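Local structure of probable outer membrane protein (Pseudomonas aeruginosa, 3DWO) at residues Leu177-Ser182 and Glu255-Gly260; Gly269-Met274 and Lys320-Thr325; Val327-Thr332 and Asp370-Asp375. The protein is a beta-barrel outer membrane channel of the FadL family that probably carries long-chain fatty acids or other hydrophobic compounds across the outer membrane. All blocks are in the same frame, centred on the assembly; numbering follows the deposited sequence.

Contact 1 of 3, residues Leu177-Ser182 and Glu255-Gly260. With C8E ((hydroxyethyloxy)tri(ethyloxy)octane), chain C.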
loop_
_atom_site.group_PDB
_atom_site.type_symbol
_atom_site.label_atom_id
_atom_site.label_comp_id
_atom_site.label_asym_id
_atom_site.label_seq_id
_atom_site.Cartn_x
_atom_site.Cartn_y
_atom_site.Cartn_z
ATOM N N LEU A 177 5.534 -14.667 18.806
ATOM C CA LEU A 177 4.858 -14.426 20.071
ATOM C C LEU A 177 5.680 -15.139 21.132
ATOM O O LEU A 177 6.110 -16.280 20.943
ATOM C CB LEU A 177 3.445 -15.011 20.093
ATOM C CG LEU A 177 2.391 -14.623 19.060
ATOM C CD1 LEU A 177 1.056 -15.219 19.516
ATOM C CD2 LEU A 177 2.278 -13.102 18.920
ATOM N N ASP A 178 5.882 -14.458 22.251
ATOM C CA ASP A 178 6.642 -14.984 23.379
ATOM C C ASP A 178 5.681 -15.027 24.584
ATOM O O ASP A 178 5.584 -14.052 25.339
ATOM C CB ASP A 178 7.808 -14.028 23.655
ATOM C CG ASP A 178 8.726 -14.522 24.731
ATOM O OD1 ASP A 178 8.301 -15.375 25.535
ATOM O OD2 ASP A 178 9.877 -14.040 24.780
ATOM N N LEU A 179 4.974 -16.145 24.758
ATOM C CA LEU A 179 4.009 -16.283 25.859
ATOM C C LEU A 179 4.536 -15.973 27.265
ATOM O O LEU A 179 3.825 -15.372 28.071
ATOM C CB LEU A 179 3.384 -17.684 25.873
ATOM C CG LEU A 179 2.569 -18.190 24.681
ATOM C CD1 LEU A 179 1.557 -19.206 25.190
ATOM C CD2 LEU A 179 1.846 -17.060 23.987
ATOM N N TYR A 180 5.751 -16.407 27.577
ATOM C CA TYR A 180 6.310 -16.127 28.896
ATOM C C TYR A 180 6.497 -14.623 29.093
ATOM O O TYR A 180 6.227 -14.092 30.175
ATOM C CB TYR A 180 7.653 -16.832 29.081
ATOM C CG TYR A 180 7.550 -18.212 29.683
ATOM C CD1 TYR A 180 6.917 -18.412 30.912
ATOM C CD2 TYR A 180 8.084 -19.317 29.030
ATOM C CE1 TYR A 180 6.821 -19.680 31.475
ATOM C CE2 TYR A 180 7.992 -20.592 29.583
ATOM C CZ TYR A 180 7.358 -20.764 30.802
ATOM O OH TYR A 180 7.250 -22.023 31.336
ATOM N N ALA A 181 6.967 -13.945 28.046
ATOM C CA ALA A 181 7.177 -12.499 28.109
ATOM C C ALA A 181 5.831 -11.802 28.280
ATOM O O ALA A 181 5.718 -10.839 29.027
ATOM C CB ALA A 181 7.875 -12.000 26.844
ATOM N N SER A 182 4.812 -12.300 27.589
ATOM C CA SER A 182 3.476 -11.722 27.693
ATOM C C SER A 182 2.916 -11.899 29.101
ATOM O O SER A 182 2.296 -10.982 29.650
ATOM C CB SER A 182 2.538 -12.376 26.686
ATOM O OG SER A 182 2.952 -12.069 25.371
ATOM N N GLU A 255 2.054 -24.546 23.107
ATOM C CA GLU A 255 0.848 -25.360 23.034
ATOM C C GLU A 255 0.412 -25.799 24.423
ATOM O O GLU A 255 -0.783 -25.860 24.713
ATOM C CB GLU A 255 1.075 -26.588 22.142
ATOM C CG GLU A 255 -0.223 -27.261 21.712
ATOM C CD GLU A 255 -0.036 -28.285 20.587
ATOM O OE1 GLU A 255 -1.052 -28.705 19.993
ATOM O OE2 GLU A 255 1.110 -28.677 20.292
ATOM N N GLY A 256 1.381 -26.117 25.280
ATOM C CA GLY A 256 1.052 -26.540 26.632
ATOM C C GLY A 256 0.300 -25.444 27.372
ATOM O O GLY A 256 -0.680 -25.704 28.072
ATOM N N ALA A 257 0.756 -24.205 27.212
ATOM C CA ALA A 257 0.110 -23.069 27.865
ATOM C C ALA A 257 -1.291 -22.861 27.308
ATOM O O ALA A 257 -2.259 -22.717 28.056
ATOM C CB ALA A 257 0.928 -21.817 27.650
ATOM N N ILE A 258 -1.395 -22.843 25.985
ATOM C CA ILE A 258 -2.680 -22.631 25.349
ATOM C C ILE A 258 -3.672 -23.726 25.700
ATOM O O ILE A 258 -4.801 -23.436 26.096
ATOM C CB ILE A 258 -2.511 -22.493 23.816
ATOM C CG1 ILE A 258 -1.978 -21.090 23.512
ATOM C CG2 ILE A 258 -3.842 -22.753 23.090
ATOM C CD1 ILE A 258 -1.531 -20.887 22.093
ATOM N N GLU A 259 -3.258 -24.981 25.570
ATOM C CA GLU A 259 -4.149 -26.079 25.905
ATOM C C GLU A 259 -4.456 -26.035 27.399
ATOM O O GLU A 259 -5.495 -26.522 27.847
ATOM C CB GLU A 259 -3.514 -27.425 25.536
ATOM C CG GLU A 259 -3.285 -27.611 24.037
ATOM C CD GLU A 259 -4.472 -27.149 23.200
ATOM O OE1 GLU A 259 -5.622 -27.515 23.535
ATOM O OE2 GLU A 259 -4.259 -26.425 22.203
ATOM N N GLY A 260 -3.550 -25.436 28.165
ATOM C CA GLY A 260 -3.748 -25.338 29.599
ATOM C C GLY A 260 -4.654 -24.182 29.978
ATOM O O GLY A 260 -5.024 -24.033 31.141
HETATM C C1 C8E C . -1.644 -12.007 19.786
HETATM C C2 C8E C . -1.818 -11.944 21.227
HETATM C C3 C8E C . -1.116 -12.990 21.957
HETATM C C4 C8E C . -1.511 -12.876 23.352
HETATM C C5 C8E C . -0.650 -13.776 24.150
HETATM C C6 C8E C . -0.925 -13.606 25.554
HETATM C C7 C8E C . -0.187 -14.734 26.100
HETATM C C8 C8E C . -0.420 -14.755 27.549
HETATM O O9 C8E C . 0.137 -15.623 28.518
HETATM C C10 C8E C . -0.080 -17.016 28.420
HETATM C C11 C8E C . 0.614 -17.593 29.608
HETATM O O12 C8E C . 1.714 -18.432 29.234
HETATM C C13 C8E C . 2.547 -18.829 30.351
HETATM C C14 C8E C . 3.784 -19.774 30.298
HETATM O O15 C8E C . 4.545 -20.345 29.188
HETATM C C16 C8E C . 3.993 -21.613 28.797
HETATM C C17 C8E C . 4.582 -22.835 29.523
HETATM O O18 C8E C . 3.837 -24.052 29.747
HETATM C C19 C8E C . 3.119 -24.042 31.009
HETATM C C20 C8E C . 1.928 -25.012 31.342
HETATM O O21 C8E C . 1.024 -24.642 32.390
#
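Leu179 and Ala257 are the residues at which two short helices face each other, their CA atoms 8.1 Å apart; the polyether part of a bound detergent runs beside the contact and touches both residues. The helix starting at Leu179 is capped by Asp178, whose OD1 accepts from Ala181 N at 3.2 Å. The amide arrives well above the carboxylate plane, while OD2 of the same side chain turns to Ser197 N. Across from it, residues 255-259 belong to helix 253-259.

The direct contact between the two segments is small and apolar. Leu179 holds CG anti to its own carbonyl carbon (chi1 -61°), and from there its two methyls split the work. CD1 reaches Ala257 CB tip to tip at 3.6 Å and lies more loosely against Ile258 CG1. CD2 turns instead to the detergent, meeting C7 of its octyl tail at 3.7 Å. Both helices sit in long excursions beyond the barrel strands, one following strand 158-177 and the other strand 226-248. In FadL itself the corresponding extracellular loops form a hydrophobic groove that takes up ligand with low affinity, and the detergent here is consistent with such a groove.

Leu177 CD1 and Ser182 CB line the octyl tail. The polyether part bends past Leu179 and runs over one face of the Tyr180 ring, where the detergent O15 stands 3.2 Å above the ring plane, over its centre. Phe194 also meets this ring. On the other helix, Ala257 CB touches the detergent C16 at 3.3 Å.

Contact 2 of 3, residues Gly269-Met274 and Lys320-Thr325; sequences GLDLRM and KSHGNT. With C8E ((hydroxyethyloxy)tri(ethyloxy)octane), chain C; SO4 (sulfate ion), chain B.
His322 brings the CE1-ND1 side of its ring over the guanidinium of Arg273, with CE1 3.4 Å from NH1 and ND1 over one face. The two side chains cross at about a right angle, but their planes are inclined by 43°, a tilted overlap. Arg273 is positioned from its own segment: Asp271 OD2 forms a salt bridge to Arg273 NE at 3.2 Å, and OD1 adds a weak bond to the same nitrogen. The arginine chain stays extended from CG to NE, which carries NH1 past Asp271 to the histidine.

His322 lies in a type I' turn from Ser321 to Asn324, which joins strands 316-321 and 324-330 into a beta hairpin. No direct hydrogen bond links this hairpin to residues 269-274; water bridges the seam. One water donates to Asp271 O and to Ser321 OG, the latter at 2.7 Å, and Ser321 OG is also bonded to Ser277 O. A second joins Gly269 O to Asn324 ND2, accepting from the amide at 2.7 Å. Close beside it, another accepts from Asp271 N at 2.8 Å and lies 3.2 Å from Thr325 O across the seam.

Leu270 and Leu272, both with CG anti to the backbone nitrogen, turn CD2 to the detergent tail, Leu270 CD2 lying 3.8 Å from its C6. Lys320 makes a weak bond to a sulfate that Arg281 also holds.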
loop_
_atom_site.group_PDB
_atom_site.type_symbol
_atom_site.label_atom_id
_atom_site.label_comp_id
_atom_site.label_asym_id
_atom_site.label_seq_id
_atom_site.Cartn_x
_atom_site.Cartn_y
_atom_site.Cartn_z
ATOM N N GLY A 269 -10.562 -12.162 29.363
ATOM C CA GLY A 269 -11.248 -11.696 28.171
ATOM C C GLY A 269 -10.556 -12.151 26.897
ATOM O O GLY A 269 -11.065 -11.952 25.791
ATOM N N LEU A 270 -9.386 -12.758 27.048
ATOM C CA LEU A 270 -8.639 -13.240 25.902
ATOM C C LEU A 270 -8.911 -14.721 25.671
ATOM O O LEU A 270 -8.820 -15.535 26.595
ATOM C CB LEU A 270 -7.133 -13.022 26.110
ATOM C CG LEU A 270 -6.197 -13.647 25.064
ATOM C CD1 LEU A 270 -6.508 -13.080 23.683
ATOM C CD2 LEU A 270 -4.742 -13.370 25.432
ATOM N N ASP A 271 -9.262 -15.061 24.437
ATOM C CA ASP A 271 -9.507 -16.453 24.077
ATOM C C ASP A 271 -8.548 -16.848 22.958
ATOM O O ASP A 271 -8.921 -16.873 21.784
ATOM C CB ASP A 271 -10.950 -16.661 23.610
ATOM C CG ASP A 271 -11.148 -18.015 22.937
ATOM O OD1 ASP A 271 -10.777 -19.049 23.543
ATOM O OD2 ASP A 271 -11.670 -18.045 21.799
ATOM N N LEU A 272 -7.311 -17.156 23.329
ATOM C CA LEU A 272 -6.303 -17.542 22.355
ATOM C C LEU A 272 -6.224 -19.063 22.193
ATOM O O LEU A 272 -6.234 -19.811 23.175
ATOM C CB LEU A 272 -4.939 -16.991 22.772
ATOM C CG LEU A 272 -3.789 -17.256 21.798
ATOM C CD1 LEU A 272 -4.031 -16.467 20.510
ATOM C CD2 LEU A 272 -2.465 -16.855 22.432
ATOM N N ARG A 273 -6.136 -19.513 20.946
ATOM C CA ARG A 273 -6.059 -20.940 20.645
ATOM C C ARG A 273 -4.902 -21.193 19.684
ATOM O O ARG A 273 -4.235 -20.249 19.254
ATOM C CB ARG A 273 -7.374 -21.406 20.017
ATOM C CG ARG A 273 -8.604 -21.085 20.860
ATOM C CD ARG A 273 -9.886 -21.364 20.089
ATOM N NE ARG A 273 -11.079 -21.005 20.850
ATOM C CZ ARG A 273 -12.323 -21.092 20.381
ATOM N NH1 ARG A 273 -12.543 -21.529 19.145
ATOM N NH2 ARG A 273 -13.350 -20.744 21.148
ATOM N N MET A 274 -4.661 -22.455 19.343
ATOM C CA MET A 274 -3.573 -22.770 18.427
ATOM C C MET A 274 -3.960 -22.378 17.007
ATOM O O MET A 274 -3.107 -22.270 16.130
ATOM C CB MET A 274 -3.216 -24.264 18.493
ATOM C CG MET A 274 -2.495 -24.667 19.776
ATOM S SD MET A 274 -1.025 -23.638 20.117
ATOM C CE MET A 274 0.162 -24.366 18.987
ATOM N N LYS A 320 -9.319 -9.840 15.424
ATOM C CA LYS A 320 -10.454 -10.321 16.184
ATOM C C LYS A 320 -10.689 -11.779 15.831
ATOM O O LYS A 320 -10.287 -12.247 14.764
ATOM C CB LYS A 320 -11.706 -9.494 15.870
ATOM C CG LYS A 320 -11.646 -8.055 16.376
ATOM C CD LYS A 320 -12.982 -7.347 16.170
ATOM C CE LYS A 320 -12.929 -5.909 16.661
ATOM N NZ LYS A 320 -14.209 -5.178 16.425
ATOM N N SER A 321 -11.318 -12.496 16.749
ATOM C CA SER A 321 -11.637 -13.900 16.562
ATOM C C SER A 321 -12.999 -14.102 17.211
ATOM O O SER A 321 -13.156 -13.866 18.409
ATOM C CB SER A 321 -10.589 -14.772 17.243
ATOM O OG SER A 321 -10.840 -16.144 17.003
ATOM N N HIS A 322 -13.983 -14.511 16.416
ATOM C CA HIS A 322 -15.342 -14.724 16.910
ATOM C C HIS A 322 -15.890 -13.431 17.514
ATOM O O HIS A 322 -16.515 -13.444 18.577
ATOM C CB HIS A 322 -15.359 -15.838 17.962
ATOM C CG HIS A 322 -14.827 -17.142 17.462
ATOM N ND1 HIS A 322 -13.700 -17.735 17.986
ATOM C CD2 HIS A 322 -15.249 -17.951 16.462
ATOM C CE1 HIS A 322 -13.448 -18.855 17.329
ATOM N NE2 HIS A 322 -14.373 -19.009 16.399
ATOM N N GLY A 323 -15.636 -12.316 16.828
ATOM C CA GLY A 323 -16.109 -11.025 17.293
ATOM C C GLY A 323 -15.327 -10.413 18.443
ATOM O O GLY A 323 -15.531 -9.246 18.766
ATOM N N ASN A 324 -14.437 -11.184 19.064
ATOM C CA ASN A 324 -13.651 -10.685 20.186
ATOM C C ASN A 324 -12.223 -10.350 19.799
ATOM O O ASN A 324 -11.601 -11.035 18.977
ATOM C CB ASN A 324 -13.648 -11.707 21.330
ATOM C CG ASN A 324 -14.909 -11.636 22.180
ATOM O OD1 ASN A 324 -15.897 -10.999 21.800
ATOM N ND2 ASN A 324 -14.883 -12.290 23.334
ATOM N N THR A 325 -11.701 -9.293 20.410
ATOM C CA THR A 325 -10.341 -8.845 20.136
ATOM C C THR A 325 -9.267 -9.773 20.687
ATOM O O THR A 325 -9.310 -10.181 21.844
ATOM C CB THR A 325 -10.109 -7.420 20.703
ATOM O OG1 THR A 325 -10.854 -6.477 19.920
ATOM C CG2 THR A 325 -8.625 -7.043 20.665
HETATM C C1 C8E C . -1.644 -12.007 19.786
HETATM C C2 C8E C . -1.818 -11.944 21.227
HETATM C C3 C8E C . -1.116 -12.990 21.957
HETATM C C4 C8E C . -1.511 -12.876 23.352
HETATM C C5 C8E C . -0.650 -13.776 24.150
HETATM C C6 C8E C . -0.925 -13.606 25.554
HETATM C C7 C8E C . -0.187 -14.734 26.100
HETATM C C8 C8E C . -0.420 -14.755 27.549
HETATM O O9 C8E C . 0.137 -15.623 28.518
HETATM C C10 C8E C . -0.080 -17.016 28.420
HETATM C C11 C8E C . 0.614 -17.593 29.608
HETATM O O12 C8E C . 1.714 -18.432 29.234
HETATM C C13 C8E C . 2.547 -18.829 30.351
HETATM C C14 C8E C . 3.784 -19.774 30.298
HETATM O O15 C8E C . 4.545 -20.345 29.188
HETATM C C16 C8E C . 3.993 -21.613 28.797
HETATM C C17 C8E C . 4.582 -22.835 29.523
HETATM O O18 C8E C . 3.837 -24.052 29.747
HETATM C C19 C8E C . 3.119 -24.042 31.009
HETATM C C20 C8E C . 1.928 -25.012 31.342
HETATM O O21 C8E C . 1.024 -24.642 32.390
HETATM S S SO4 B . -15.502 -4.482 13.194
HETATM O O1 SO4 B . -16.541 -4.139 14.185
HETATM O O2 SO4 B . -14.361 -3.559 13.352
HETATM O O3 SO4 B . -16.073 -4.349 11.842
HETATM O O4 SO4 B . -15.038 -5.867 13.406
HETATM O O HOH W 1 -10.132 -13.152 22.651
HETATM O O HOH W 2 -12.441 -13.442 23.665
HETATM O O HOH W 3 -9.531 -17.597 18.872
HETATM O O HOH W 4 -11.453 -14.928 20.906
#

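Contact 3 of 3, residues Val327-Thr332 and Asp370-Asp375. With C8E ((hydroxyethyloxy)tri(ethyloxy)octane), chain D; C8E ((hydroxyethyloxy)tri(ethyloxy)octane), chain E.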
loop_
_atom_site.group_PDB
_atom_site.type_symbol
_atom_site.label_atom_id
_atom_site.label_comp_id
_atom_site.label_asym_id
_atom_site.label_seq_id
_atom_site.Cartn_x
_atom_site.Cartn_y
_atom_site.Cartn_z
ATOM N N VAL A 327 -5.855 -8.997 19.782
ATOM C CA VAL A 327 -4.900 -7.931 20.052
ATOM C C VAL A 327 -5.205 -6.743 19.149
ATOM O O VAL A 327 -5.578 -6.911 17.982
ATOM C CB VAL A 327 -3.418 -8.375 19.829
ATOM C CG1 VAL A 327 -3.171 -8.721 18.367
ATOM C CG2 VAL A 327 -2.474 -7.256 20.272
ATOM N N SER A 328 -5.078 -5.541 19.704
ATOM C CA SER A 328 -5.312 -4.317 18.949
ATOM C C SER A 328 -4.015 -3.504 18.955
ATOM O O SER A 328 -3.482 -3.181 20.011
ATOM C CB SER A 328 -6.443 -3.508 19.583
ATOM O OG SER A 328 -6.809 -2.426 18.746
ATOM N N ILE A 329 -3.511 -3.189 17.771
ATOM C CA ILE A 329 -2.270 -2.436 17.634
ATOM C C ILE A 329 -2.537 -1.035 17.074
ATOM O O ILE A 329 -3.002 -0.877 15.945
ATOM C CB ILE A 329 -1.290 -3.189 16.698
ATOM C CG1 ILE A 329 -1.059 -4.600 17.239
ATOM C CG2 ILE A 329 0.039 -2.436 16.596
ATOM C CD1 ILE A 329 -0.240 -5.490 16.324
ATOM N N PRO A 330 -2.253 0.004 17.869
ATOM C CA PRO A 330 -2.487 1.371 17.391
ATOM C C PRO A 330 -1.459 1.806 16.356
ATOM O O PRO A 330 -0.283 1.478 16.459
ATOM C CB PRO A 330 -2.399 2.205 18.667
ATOM C CG PRO A 330 -2.744 1.221 19.760
ATOM C CD PRO A 330 -1.992 -0.003 19.317
ATOM N N TYR A 331 -1.910 2.540 15.351
ATOM C CA TYR A 331 -1.015 3.028 14.321
ATOM C C TYR A 331 -1.222 4.518 14.117
ATOM O O TYR A 331 -0.289 5.232 13.759
ATOM C CB TYR A 331 -1.235 2.256 13.020
ATOM C CG TYR A 331 -0.523 0.921 13.011
ATOM C CD1 TYR A 331 0.870 0.855 13.088
ATOM C CD2 TYR A 331 -1.237 -0.277 12.943
ATOM C CE1 TYR A 331 1.539 -0.371 13.097
ATOM C CE2 TYR A 331 -0.579 -1.513 12.953
ATOM C CZ TYR A 331 0.807 -1.554 13.027
ATOM O OH TYR A 331 1.464 -2.770 13.015
ATOM N N THR A 332 -2.447 4.975 14.364
ATOM C CA THR A 332 -2.815 6.386 14.241
ATOM C C THR A 332 -2.152 7.141 13.088
ATOM O O THR A 332 -1.478 8.147 13.299
ATOM C CB THR A 332 -2.511 7.143 15.552
ATOM O OG1 THR A 332 -1.149 6.912 15.930
ATOM C CG2 THR A 332 -3.420 6.655 16.674
ATOM N N ASP A 370 6.558 0.742 12.586
ATOM C CA ASP A 370 7.187 -0.533 12.894
ATOM C C ASP A 370 7.795 -1.147 11.633
ATOM O O ASP A 370 7.731 -0.556 10.562
ATOM C CB ASP A 370 6.171 -1.480 13.543
ATOM C CG ASP A 370 5.032 -1.836 12.618
ATOM O OD1 ASP A 370 5.120 -1.500 11.417
ATOM O OD2 ASP A 370 4.056 -2.465 13.090
ATOM N N PRO A 371 8.398 -2.341 11.747
ATOM C CA PRO A 371 9.025 -3.010 10.596
ATOM C C PRO A 371 8.117 -3.445 9.443
ATOM O O PRO A 371 8.604 -3.677 8.339
ATOM C CB PRO A 371 9.737 -4.204 11.239
ATOM C CG PRO A 371 9.996 -3.720 12.655
ATOM C CD PRO A 371 8.689 -3.075 12.989
ATOM N N ARG A 372 6.814 -3.564 9.692
ATOM C CA ARG A 372 5.882 -3.979 8.636
ATOM C C ARG A 372 5.854 -2.978 7.482
ATOM O O ARG A 372 5.982 -3.354 6.315
ATOM C CB ARG A 372 4.457 -4.122 9.183
ATOM C CG ARG A 372 4.322 -5.108 10.308
ATOM C CD ARG A 372 2.873 -5.545 10.514
ATOM N NE ARG A 372 2.846 -6.740 11.352
ATOM C CZ ARG A 372 2.606 -6.746 12.656
ATOM N NH1 ARG A 372 2.344 -5.618 13.306
ATOM N NH2 ARG A 372 2.673 -7.890 13.319
ATOM N N ILE A 373 5.672 -1.705 7.830
ATOM C CA ILE A 373 5.607 -0.608 6.863
ATOM C C ILE A 373 6.505 0.512 7.401
ATOM O O ILE A 373 6.018 1.498 7.953
ATOM C CB ILE A 373 4.173 -0.038 6.746
ATOM C CG1 ILE A 373 3.151 -1.167 6.561
ATOM C CG2 ILE A 373 4.104 0.935 5.578
ATOM C CD1 ILE A 373 3.244 -1.886 5.229
ATOM N N PRO A 374 7.826 0.368 7.256
ATOM C CA PRO A 374 8.743 1.396 7.752
ATOM C C PRO A 374 9.056 2.478 6.724
ATOM O O PRO A 374 10.216 2.655 6.362
ATOM C CB PRO A 374 9.981 0.587 8.098
ATOM C CG PRO A 374 10.034 -0.392 6.927
ATOM C CD PRO A 374 8.567 -0.824 6.790
ATOM N N ASP A 375 8.056 3.214 6.247
ATOM C CA ASP A 375 8.380 4.234 5.254
ATOM C C ASP A 375 8.434 5.660 5.792
ATOM O O ASP A 375 8.099 5.928 6.946
ATOM C CB ASP A 375 7.434 4.150 4.040
ATOM C CG ASP A 375 6.123 4.851 4.263
ATOM O OD1 ASP A 375 5.566 4.724 5.373
ATOM O OD2 ASP A 375 5.643 5.518 3.320
HETATM C C1 C8E D . 3.445 1.467 10.096
HETATM C C2 C8E D . 3.022 0.072 10.033
HETATM C C3 C8E D . 1.620 -0.142 9.698
HETATM C C4 C8E D . 1.423 -1.577 9.587
HETATM C C5 C8E D . 0.201 -1.832 8.784
HETATM C C6 C8E D . 0.217 -3.186 8.264
HETATM C C7 C8E D . -1.202 -3.380 8.023
HETATM C C8 C8E D . -1.384 -4.134 6.760
HETATM O O9 C8E D . -2.188 -5.288 6.562
HETATM C C10 C8E D . -1.903 -6.455 7.310
HETATM C C11 C8E D . -2.918 -7.468 6.882
HETATM O O12 C8E D . -4.030 -7.489 7.793
HETATM C C13 C8E D . -4.183 -8.707 8.585
HETATM C C14 C8E D . -3.453 -9.035 9.926
HETATM O O15 C8E D . -3.957 -9.480 11.222
HETATM C C16 C8E D . -4.267 -8.373 12.094
HETATM C C17 C8E D . -3.102 -7.915 12.992
HETATM O O18 C8E D . -1.928 -8.717 13.240
HETATM C C19 C8E D . -2.053 -9.580 14.402
HETATM C C20 C8E D . -1.045 -9.548 15.610
HETATM O O21 C8E D . 0.065 -10.459 15.618
HETATM C C1 C8E E . 2.354 -7.919 -4.117
HETATM C C2 C8E E . 2.985 -6.821 -3.397
HETATM C C3 C8E E . 2.359 -5.520 -3.613
HETATM C C4 C8E E . 3.126 -4.830 -4.634
HETATM C C5 C8E E . 3.337 -3.431 -4.207
HETATM C C6 C8E E . 3.678 -2.614 -5.350
HETATM C C7 C8E E . 4.080 -1.397 -4.676
HETATM C C8 C8E E . 5.305 -0.905 -5.321
HETATM O O9 C8E E . 5.811 0.412 -5.299
HETATM C C10 C8E E . 5.040 1.471 -5.828
HETATM C C11 C8E E . 5.886 2.689 -5.622
HETATM O O12 C8E E . 6.225 2.853 -4.230
HETATM C C13 C8E E . 7.310 3.786 -3.961
HETATM C C14 C8E E . 8.320 3.704 -2.773
HETATM O O15 C8E E . 9.143 2.606 -2.286
HETATM C C16 C8E E . 8.439 1.835 -1.290
HETATM C C17 C8E E . 8.642 2.319 0.154
HETATM O O18 C8E E . 9.444 1.607 1.117
HETATM C C19 C8E E . 8.668 0.638 1.876
HETATM C C20 C8E E . 8.391 0.762 3.418
HETATM O O21 C8E E . 7.089 1.170 3.848
#
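Tyr331, just past strand 324-330 of a beta hairpin, meets the loop 370-375 within the FadL-type barrel, and the two line a pocket occupied by a detergent molecule. Its hydroxyl is the hub of the contact. It donates to Asp370 OD2 at 2.6 Å, reaching the carboxylate on its syn side and only 20° out of its plane, while ring and carboxylate planes stand steeply to each other. Arg372 NH1 donates in turn to Tyr331 OH at 3.0 Å, a bent bond that nevertheless lies close to the guanidinium plane. The phenol oxygen thus gives one bond and receives another, which sets the direction of its O-H.

Asp370 has CG wedged between its backbone nitrogen and carbonyl carbon (chi1 64°), a placement that brings OD2 to the tyrosine and leaves OD1 for a weak bond from Arg372 N. OD2 also pairs with Arg372 NH1 in a long salt bridge of 3.6 Å. The other terminal nitrogen of Arg372, NH2, is held by Gln175. Ile329 crosses the arginine at about a right angle, its CD1 resting 4.0 Å from NH1.

This polar cluster would probably keep a buried arginine charge balanced beside the octyl tail of the detergent. Ile373 CG1 packs on that tail from the loop side, and over one face of the Tyr331 ring, offset toward its rim, detergent C3 stands 3.4 Å above the plane.

How the contacts relate
Contacts 1 and 2 have centres 14 Å apart and touch directly: Met274 SD packs against Ile258 CD1 at 3.4 Å. They also share one detergent, whose polyether part lies between the helices of contact 1 while its octyl tail runs between residues 177-182 and the leucines of contact 2. Contact 3, about 20 Å from contact 2 centre to centre, follows on the same hairpin strand, 324-330, lies closer to the centre of the chain and touches two other detergents. The one over Tyr331 brings its hydroxyl end near the tail end of the outer detergent. This succession is consistent with passage from an outer groove to an inner pocket, as proposed for FadL.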